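Local coordinates for protein TetR transcriptional regulator (Chloroflexus aurantiacus, PDB 3QBM) that probably binds DNA through a helix-turn-helix motif and regulates transcription as a dimeric, all-helical member of the TetR family, at residues L159-T164 and T190-Q195; E64-R69 and G103-N108; S31-A36 and G42-H47. All coordinates share one frame; numbering follows the deposited sequence.

The three contacts follow one another along the chain in the order 3, 2, 1. The centre of contact 2 lies about 3 Å from the chain's centre, whereas contacts 1 and 3 sit on opposite sides of it with their own centres about 43 Å apart. Contact 3 is within the predicted DNA-binding motif; helix 41-45 is followed in the chain by helix 51-74, which enters contact 2, centred about 23 Å away. Contact 1 is about 20 Å from contact 2, centre to centre, and segments of both touch the second subunit. A magnesium ion lies about 10 Å from the side chain of Pro105, too far for a direct contact.

Contact 1: L159-T164 and T190-Q195; sequences LLIIAT and TYITQQ
Leu160 and Ile161 on helix 154-175 meet Tyr191 and Ile192 on helix 179-196 in two apolar pairs. In the first, CD2 of Leu160 lies 4.0 Å from CE2 of Tyr191, the methyl approaching the ring obliquely. Both side chains leave their helices toward the other, with CG anti to the backbone N (chi1 173° for Leu160, 163° for Tyr191). In the second pair the two isoleucines cross at about a right angle and touch through their terminal methyls, Ile161 CD1 to Ile192 CD1 at 4.1 Å. The CA atoms of Ile161 and Ile192 are 10.0 Å apart, so long side chains bridge the space, and no hydrogen bond crosses it. Ile161 also packs on Ile84, Phe87 and Leu88 of helix 80-92.

Within helix 154-175, Leu160 O accepts from Thr164 N at 2.8 Å and from Thr164 OG1 at 2.7 Å, the two donors arriving from opposite faces of the carbonyl plane.

Across the dimer, Tyr191 stacks edge-to-face with His187 of the second subunit, and Leu160 packs on that same histidine. Two adjacent C-terminal helices that both meet their partner subunit are consistent with the helical-bundle dimer interface of TetR-family regulators.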
loop_
_atom_site.group_PDB
_atom_site.type_symbol
_atom_site.label_atom_id
_atom_site.label_comp_id
_atom_site.label_asym_id
_atom_site.label_seq_id
_atom_site.Cartn_x
_atom_site.Cartn_y
_atom_site.Cartn_z
ATOM N N LEU A 159 0.473 12.509 7.724
ATOM C CA LEU A 159 1.177 11.372 7.169
ATOM C C LEU A 159 0.907 10.105 7.977
ATOM O O LEU A 159 0.818 9.035 7.391
ATOM C CB LEU A 159 2.666 11.649 7.082
ATOM C CG LEU A 159 3.132 12.728 6.138
ATOM C CD1 LEU A 159 4.612 13.024 6.424
ATOM C CD2 LEU A 159 2.986 12.357 4.706
ATOM N N LEU A 160 0.767 10.195 9.312
ATOM C CA LEU A 160 0.405 8.994 10.095
ATOM C C LEU A 160 -0.968 8.448 9.670
ATOM O O LEU A 160 -1.125 7.227 9.428
ATOM C CB LEU A 160 0.382 9.320 11.577
ATOM C CG LEU A 160 -0.130 8.212 12.499
ATOM C CD1 LEU A 160 0.852 7.022 12.488
ATOM C CD2 LEU A 160 -0.286 8.807 13.922
ATOM N N ILE A 161 -1.956 9.344 9.604
ATOM C CA ILE A 161 -3.302 9.008 9.188
ATOM C C ILE A 161 -3.307 8.363 7.805
ATOM O O ILE A 161 -3.884 7.314 7.628
ATOM C CB ILE A 161 -4.209 10.256 9.137
ATOM C CG1 ILE A 161 -4.623 10.657 10.544
ATOM C CG2 ILE A 161 -5.429 9.974 8.239
ATOM C CD1 ILE A 161 -5.252 12.104 10.613
ATOM N N ILE A 162 -2.654 8.988 6.824
ATOM C CA ILE A 162 -2.641 8.446 5.462
ATOM C C ILE A 162 -1.984 7.069 5.366
ATOM O O ILE A 162 -2.524 6.161 4.721
ATOM C CB ILE A 162 -1.979 9.428 4.462
ATOM C CG1 ILE A 162 -2.802 10.704 4.409
ATOM C CG2 ILE A 162 -1.828 8.781 3.055
ATOM C CD1 ILE A 162 -2.023 11.920 3.749
ATOM N N ALA A 163 -0.848 6.927 6.032
ATOM C CA ALA A 163 -0.101 5.658 6.069
ATOM C C ALA A 163 -0.986 4.592 6.689
ATOM O O ALA A 163 -1.147 3.490 6.120
ATOM C CB ALA A 163 1.205 5.779 6.897
ATOM N N THR A 164 -1.553 4.892 7.851
ATOM C CA THR A 164 -2.362 3.893 8.562
ATOM C C THR A 164 -3.556 3.417 7.781
ATOM O O THR A 164 -3.806 2.182 7.683
ATOM C CB THR A 164 -2.820 4.442 9.913
ATOM O OG1 THR A 164 -1.649 4.851 10.650
ATOM C CG2 THR A 164 -3.581 3.363 10.726
ATOM N N THR A 190 -9.353 7.084 18.478
ATOM C CA THR A 190 -9.125 7.070 19.911
ATOM C C THR A 190 -7.885 7.915 20.216
ATOM O O THR A 190 -7.911 8.781 21.107
ATOM C CB THR A 190 -9.000 5.630 20.440
ATOM O OG1 THR A 190 -10.216 4.925 20.172
ATOM C CG2 THR A 190 -8.753 5.643 21.934
ATOM N N TYR A 191 -6.821 7.722 19.439
ATOM C CA TYR A 191 -5.586 8.497 19.622
ATOM C C TYR A 191 -5.848 10.002 19.460
ATOM O O TYR A 191 -5.446 10.811 20.299
ATOM C CB TYR A 191 -4.521 8.027 18.636
ATOM C CG TYR A 191 -3.391 8.994 18.447
ATOM C CD1 TYR A 191 -2.455 9.220 19.479
ATOM C CD2 TYR A 191 -3.194 9.668 17.221
ATOM C CE1 TYR A 191 -1.388 10.113 19.289
ATOM C CE2 TYR A 191 -2.138 10.545 17.041
ATOM C CZ TYR A 191 -1.242 10.767 18.084
ATOM O OH TYR A 191 -0.178 11.636 17.909
ATOM N N ILE A 192 -6.557 10.359 18.399
ATOM C CA ILE A 192 -6.892 11.771 18.121
ATOM C C ILE A 192 -7.796 12.348 19.220
ATOM O O ILE A 192 -7.561 13.442 19.751
ATOM C CB ILE A 192 -7.485 11.912 16.706
ATOM C CG1 ILE A 192 -6.422 11.653 15.653
ATOM C CG2 ILE A 192 -8.081 13.307 16.501
ATOM C CD1 ILE A 192 -7.035 11.399 14.282
ATOM N N THR A 193 -8.808 11.606 19.628
ATOM C CA THR A 193 -9.699 12.104 20.676
ATOM C C THR A 193 -8.989 12.273 22.033
ATOM O O THR A 193 -9.239 13.247 22.778
ATOM C CB THR A 193 -10.867 11.131 20.850
ATOM O OG1 THR A 193 -11.582 11.065 19.618
ATOM C CG2 THR A 193 -11.801 11.576 21.978
ATOM N N GLN A 194 -8.057 11.367 22.330
ATOM C CA GLN A 194 -7.375 11.363 23.618
ATOM C C GLN A 194 -6.181 12.307 23.693
ATOM O O GLN A 194 -5.947 12.922 24.728
ATOM C CB GLN A 194 -6.917 9.937 23.996
ATOM C CG GLN A 194 -8.066 8.994 24.297
ATOM C CD GLN A 194 -7.615 7.609 24.720
ATOM O OE1 GLN A 194 -6.445 7.242 24.572
ATOM N NE2 GLN A 194 -8.556 6.818 25.235
ATOM N N GLN A 195 -5.427 12.421 22.596
ATOM C CA GLN A 195 -4.173 13.167 22.595
ATOM C C GLN A 195 -4.062 14.405 21.715
ATOM O O GLN A 195 -3.165 15.186 21.915
ATOM C CB GLN A 195 -3.012 12.219 22.231
ATOM C CG GLN A 195 -2.938 10.974 23.124
ATOM C CD GLN A 195 -1.632 10.200 22.988
ATOM O OE1 GLN A 195 -0.553 10.794 22.922
ATOM N NE2 GLN A 195 -1.717 8.876 23.007
#

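Contact 2: E64-R69 and G103-N108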
loop_
_atom_site.group_PDB
_atom_site.type_symbol
_atom_site.label_atom_id
_atom_site.label_comp_id
_atom_site.label_asym_id
_atom_site.label_seq_id
_atom_site.Cartn_x
_atom_site.Cartn_y
_atom_site.Cartn_z
ATOM N N GLU A 64 -10.272 12.670 -9.210
ATOM C CA GLU A 64 -11.468 13.496 -8.998
ATOM C C GLU A 64 -12.546 12.728 -8.251
ATOM O O GLU A 64 -13.248 13.285 -7.402
ATOM C CB GLU A 64 -12.022 14.027 -10.325
ATOM C CG GLU A 64 -13.339 14.844 -10.171
ATOM C CD GLU A 64 -13.209 16.122 -9.339
ATOM O OE1 GLU A 64 -12.077 16.637 -9.150
ATOM O OE2 GLU A 64 -14.269 16.632 -8.893
ATOM N N LYS A 65 -12.693 11.453 -8.540
ATOM C CA LYS A 65 -13.708 10.680 -7.840
ATOM C C LYS A 65 -13.429 10.552 -6.320
ATOM O O LYS A 65 -14.316 10.716 -5.485
ATOM C CB LYS A 65 -13.751 9.309 -8.436
ATOM C CG LYS A 65 -14.930 8.480 -8.010
ATOM C CD LYS A 65 -15.644 7.928 -9.241
ATOM C CE LYS A 65 -16.434 9.036 -9.922
ATOM N NZ LYS A 65 -17.229 8.560 -11.079
ATOM N N VAL A 66 -12.204 10.175 -5.997
ATOM C CA VAL A 66 -11.721 10.155 -4.615
ATOM C C VAL A 66 -11.984 11.522 -3.931
ATOM O O VAL A 66 -12.498 11.562 -2.822
ATOM C CB VAL A 66 -10.233 9.737 -4.592
ATOM C CG1 VAL A 66 -9.602 10.002 -3.256
ATOM C CG2 VAL A 66 -10.096 8.241 -4.967
ATOM N N ARG A 67 -11.678 12.610 -4.631
ATOM C CA ARG A 67 -11.848 13.977 -4.141
ATOM C C ARG A 67 -13.312 14.249 -3.771
ATOM O O ARG A 67 -13.561 14.796 -2.702
ATOM C CB ARG A 67 -11.355 14.983 -5.192
ATOM C CG ARG A 67 -11.288 16.435 -4.777
ATOM C CD ARG A 67 -10.648 17.308 -5.857
ATOM N NE ARG A 67 -9.270 16.868 -6.126
ATOM C CZ ARG A 67 -8.805 16.356 -7.276
ATOM N NH1 ARG A 67 -9.566 16.232 -8.356
ATOM N NH2 ARG A 67 -7.530 15.984 -7.358
ATOM N N GLU A 68 -14.254 13.881 -4.655
ATOM C CA GLU A 68 -15.714 14.050 -4.414
ATOM C C GLU A 68 -16.175 13.305 -3.145
ATOM O O GLU A 68 -16.989 13.793 -2.356
ATOM C CB GLU A 68 -16.540 13.519 -5.619
ATOM C CG GLU A 68 -16.471 14.375 -6.900
ATOM C CD GLU A 68 -17.101 13.728 -8.176
ATOM O OE1 GLU A 68 -17.471 12.522 -8.195
ATOM O OE2 GLU A 68 -17.197 14.459 -9.189
ATOM N N ARG A 69 -15.675 12.091 -3.005
ATOM C CA ARG A 69 -15.972 11.198 -1.903
ATOM C C ARG A 69 -15.472 11.801 -0.546
ATOM O O ARG A 69 -16.189 11.782 0.478
ATOM C CB ARG A 69 -15.301 9.872 -2.254
ATOM C CG ARG A 69 -15.514 8.690 -1.371
ATOM C CD ARG A 69 -16.751 7.892 -1.691
ATOM N NE ARG A 69 -16.869 6.860 -0.659
ATOM C CZ ARG A 69 -16.705 5.563 -0.858
ATOM N NH1 ARG A 69 -16.512 5.100 -2.089
ATOM N NH2 ARG A 69 -16.809 4.718 0.166
ATOM N N GLY A 103 -10.440 -1.142 -5.345
ATOM C CA GLY A 103 -9.796 -0.523 -4.198
ATOM C C GLY A 103 -9.448 0.945 -4.354
ATOM O O GLY A 103 -10.037 1.649 -5.192
ATOM N N CYS A 104 -8.539 1.434 -3.515
ATOM C CA CYS A 104 -8.084 2.832 -3.608
ATOM C C CYS A 104 -7.166 3.034 -4.807
ATOM O O CYS A 104 -6.097 2.425 -4.862
ATOM C CB CYS A 104 -7.352 3.297 -2.328
ATOM S SG CYS A 104 -6.746 4.955 -2.431
ATOM N N PRO A 105 -7.547 3.918 -5.749
ATOM C CA PRO A 105 -6.675 4.117 -6.925
ATOM C C PRO A 105 -5.399 4.882 -6.631
ATOM O O PRO A 105 -4.420 4.801 -7.408
ATOM C CB PRO A 105 -7.567 4.900 -7.885
ATOM C CG PRO A 105 -8.448 5.691 -6.975
ATOM C CD PRO A 105 -8.741 4.779 -5.804
ATOM N N ILE A 106 -5.373 5.599 -5.508
ATOM C CA ILE A 106 -4.178 6.316 -5.081
ATOM C C ILE A 106 -3.125 5.289 -4.629
ATOM O O ILE A 106 -1.967 5.298 -5.104
ATOM C CB ILE A 106 -4.510 7.350 -3.975
ATOM C CG1 ILE A 106 -5.713 8.225 -4.369
ATOM C CG2 ILE A 106 -3.296 8.272 -3.674
ATOM C CD1 ILE A 106 -5.562 8.944 -5.689
ATOM N N LEU A 107 -3.537 4.401 -3.713
ATOM C CA LEU A 107 -2.716 3.282 -3.262
ATOM C C LEU A 107 -2.305 2.399 -4.441
ATOM O O LEU A 107 -1.123 2.070 -4.611
ATOM C CB LEU A 107 -3.467 2.447 -2.213
ATOM C CG LEU A 107 -2.901 1.116 -1.715
ATOM C CD1 LEU A 107 -1.541 1.315 -1.039
ATOM C CD2 LEU A 107 -3.893 0.350 -0.791
ATOM N N ASN A 108 -3.272 1.965 -5.229
ATOM C CA ASN A 108 -2.966 1.054 -6.314
ATOM C C ASN A 108 -1.985 1.673 -7.347
ATOM O O ASN A 108 -1.056 0.997 -7.823
ATOM C CB ASN A 108 -4.246 0.606 -7.007
ATOM C CG ASN A 108 -5.128 -0.279 -6.139
ATOM O OD1 ASN A 108 -4.727 -0.756 -5.065
ATOM N ND2 ASN A 108 -6.365 -0.480 -6.598
#
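Val66 of helix 51-74 packs against Pro105 and Ile106, and on the same helix lies the shortest polar bond within the two segments, the salt bridge from Arg67 NH1 to Glu64 OE1 at 2.7 Å. The carboxylate oxygen lies in the guanidinium plane and is met on its anti side, 25° out of the carboxylate plane. Arg67 has a second acidic partner through NH2, Glu130 on helix 118-144, so one guanidinium ties helix 51-74 to itself and to a neighbour.

The contact proper is apolar. Val66 has CG1 anti to the backbone N (chi1 167°) and CG2 beside it, which sends one methyl to Ile106 and the other to Pro105. Val66 and Pro105 reach toward each other, CG2 of the valine lying 3.6 Å from CG and 3.8 Å from CD of the proline ring. Val66 CG1 approaches Ile106 CG1 more loosely, at 4.4 Å. Trp131 of helix 118-144 touches both Val66 and Ile106.

Pro105 begins helix 105-113, and Cys104 is its N-cap: SG accepts from Leu107 N at 3.5 Å, almost straight at 176°. The cap engages an amide of the first turn, the one that also carries Pro105 and Ile106.

No hydrogen bond joins the segments, so their contact rests on buried aliphatic packing; the polar bonds beside it lie within one segment or lead to other parts of the fold.

Contact 3: S31-A36 and G42-H47; sequences SDIMAA and GGIYRH
Ile44 points its end methyl at Ile33 and Met34 between helices 30-37 and 41-45, the two helices of the predicted helix-turn-helix motif. The side chains of both Ile33 and Met34 cross that of Ile44 at about a right angle. The closer meeting is methyl on methyl: CG2 of Ile33 lies 3.6 Å from CD1 of Ile44. The same CD1 is 4.0 Å from CG of Met34, a selenomethionine in this crystal, and 4.0 Å from Met34 N, so the methyl rests against the backbone of helix 30-37 as well as its side chains.

Ile44 reaches this place because CG1 stands beside the backbone N and CD1 continues in an extended line (chi2 -176°). The CA atoms of Met34 and Ile44 are 7.7 Å apart. No hydrogen bond joins the two segments, and their mutual packing is apolar. Helix 41-45 probably occupies the place of the recognition helix of TetR-family motifs, and the Ile44 packing sets it against helix 30-37.

Leu19 of helix 2-23 touches Ile33 and Ala36, which fits the three-helical DNA-binding domain typical of TetR regulators. Leu54 of the following helix 51-74 touches both Ile33 and Ile44, and Ile30 also covers Ile44.

The other branch of Ile44 turns to its sequence neighbour: CG2 lies 4.2 Å above the ring plane of Tyr45, offset toward the rim.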
loop_
_atom_site.group_PDB
_atom_site.type_symbol
_atom_site.label_atom_id
_atom_site.label_comp_id
_atom_site.label_asym_id
_atom_site.label_seq_id
_atom_site.Cartn_x
_atom_site.Cartn_y
_atom_site.Cartn_z
ATOM N N SER A 31 -7.332 -4.047 -25.875
ATOM C CA SER A 31 -8.492 -4.890 -26.168
ATOM C C SER A 31 -9.467 -5.024 -24.985
ATOM O O SER A 31 -10.673 -5.212 -25.200
ATOM C CB SER A 31 -8.054 -6.272 -26.679
ATOM O OG SER A 31 -7.166 -6.895 -25.784
ATOM N N ASP A 32 -8.973 -4.907 -23.746
ATOM C CA ASP A 32 -9.858 -4.899 -22.547
ATOM C C ASP A 32 -10.638 -3.582 -22.504
ATOM O O ASP A 32 -11.817 -3.580 -22.246
ATOM C CB ASP A 32 -9.042 -5.065 -21.228
ATOM C CG ASP A 32 -8.232 -6.373 -21.191
ATOM O OD1 ASP A 32 -8.834 -7.421 -21.466
ATOM O OD2 ASP A 32 -7.009 -6.371 -20.908
ATOM N N ILE A 33 -9.965 -2.460 -22.758
ATOM C CA ILE A 33 -10.616 -1.168 -22.804
ATOM C C ILE A 33 -11.677 -1.176 -23.921
ATOM O O ILE A 33 -12.766 -0.695 -23.723
ATOM C CB ILE A 33 -9.564 -0.025 -22.976
ATOM C CG1 ILE A 33 -8.582 -0.011 -21.785
ATOM C CG2 ILE A 33 -10.236 1.328 -23.087
ATOM C CD1 ILE A 33 -7.320 0.806 -22.045
HETATM N N MSE A 34 -11.354 -1.739 -25.080
HETATM C CA MSE A 34 -12.330 -1.897 -26.200
HETATM C C MSE A 34 -13.596 -2.635 -25.719
HETATM O O MSE A 34 -14.705 -2.119 -25.851
HETATM C CB MSE A 34 -11.689 -2.639 -27.400
HETATM C CG MSE A 34 -10.618 -1.810 -28.140
HETATM SE SE MSE A 34 -9.471 -2.870 -29.264
HETATM C CE MSE A 34 -10.910 -3.760 -30.239
ATOM N N ALA A 35 -13.409 -3.809 -25.120
ATOM C CA ALA A 35 -14.535 -4.615 -24.602
ATOM C C ALA A 35 -15.415 -3.852 -23.612
ATOM O O ALA A 35 -16.629 -3.914 -23.706
ATOM C CB ALA A 35 -14.014 -5.915 -23.940
ATOM N N ALA A 36 -14.807 -3.125 -22.677
ATOM C CA ALA A 36 -15.558 -2.399 -21.655
ATOM C C ALA A 36 -16.292 -1.146 -22.182
ATOM O O ALA A 36 -17.272 -0.721 -21.590
ATOM C CB ALA A 36 -14.637 -2.000 -20.525
ATOM N N GLY A 42 -9.745 2.366 -32.977
ATOM C CA GLY A 42 -9.737 3.671 -33.639
ATOM C C GLY A 42 -10.699 4.686 -33.028
ATOM O O GLY A 42 -10.507 5.906 -33.148
ATOM N N GLY A 43 -11.746 4.168 -32.407
ATOM C CA GLY A 43 -12.724 5.004 -31.700
ATOM C C GLY A 43 -12.126 5.575 -30.424
ATOM O O GLY A 43 -12.425 6.722 -30.036
ATOM N N ILE A 44 -11.285 4.779 -29.760
ATOM C CA ILE A 44 -10.581 5.225 -28.564
ATOM C C ILE A 44 -9.485 6.236 -28.907
ATOM O O ILE A 44 -9.394 7.296 -28.293
ATOM C CB ILE A 44 -9.959 4.030 -27.809
ATOM C CG1 ILE A 44 -11.058 3.035 -27.391
ATOM C CG2 ILE A 44 -9.133 4.513 -26.590
ATOM C CD1 ILE A 44 -10.562 1.901 -26.589
ATOM N N TYR A 45 -8.664 5.929 -29.903
ATOM C CA TYR A 45 -7.522 6.778 -30.213
ATOM C C TYR A 45 -7.840 7.993 -31.102
ATOM O O TYR A 45 -6.969 8.805 -31.417
ATOM C CB TYR A 45 -6.377 5.911 -30.753
ATOM C CG TYR A 45 -5.806 4.990 -29.697
ATOM C CD1 TYR A 45 -5.484 5.466 -28.413
ATOM C CD2 TYR A 45 -5.578 3.642 -29.956
ATOM C CE1 TYR A 45 -4.938 4.635 -27.455
ATOM C CE2 TYR A 45 -5.031 2.813 -28.987
ATOM C CZ TYR A 45 -4.722 3.308 -27.748
ATOM O OH TYR A 45 -4.194 2.470 -26.783
ATOM N N ARG A 46 -9.088 8.108 -31.518
ATOM C CA ARG A 46 -9.591 9.361 -32.052
ATOM C C ARG A 46 -9.545 10.396 -30.891
ATOM O O ARG A 46 -9.225 11.577 -31.091
ATOM C CB ARG A 46 -11.022 9.137 -32.561
ATOM C CG ARG A 46 -11.903 10.373 -32.787
ATOM C CD ARG A 46 -11.430 11.259 -33.923
ATOM N NE ARG A 46 -12.441 12.163 -34.503
ATOM C CZ ARG A 46 -13.494 12.716 -33.881
ATOM N NH1 ARG A 46 -13.760 12.536 -32.585
ATOM N NH2 ARG A 46 -14.305 13.503 -34.581
ATOM N N HIS A 47 -9.819 9.931 -29.676
ATOM C CA HIS A 47 -9.911 10.819 -28.506
ATOM C C HIS A 47 -8.650 10.924 -27.673
ATOM O O HIS A 47 -8.497 11.889 -26.925
ATOM C CB HIS A 47 -11.089 10.389 -27.636
ATOM C CG HIS A 47 -12.395 10.501 -28.353
ATOM N ND1 HIS A 47 -12.967 11.720 -28.665
ATOM C CD2 HIS A 47 -13.191 9.558 -28.908
ATOM C CE1 HIS A 47 -14.075 11.518 -29.357
ATOM N NE2 HIS A 47 -14.230 10.216 -29.525
#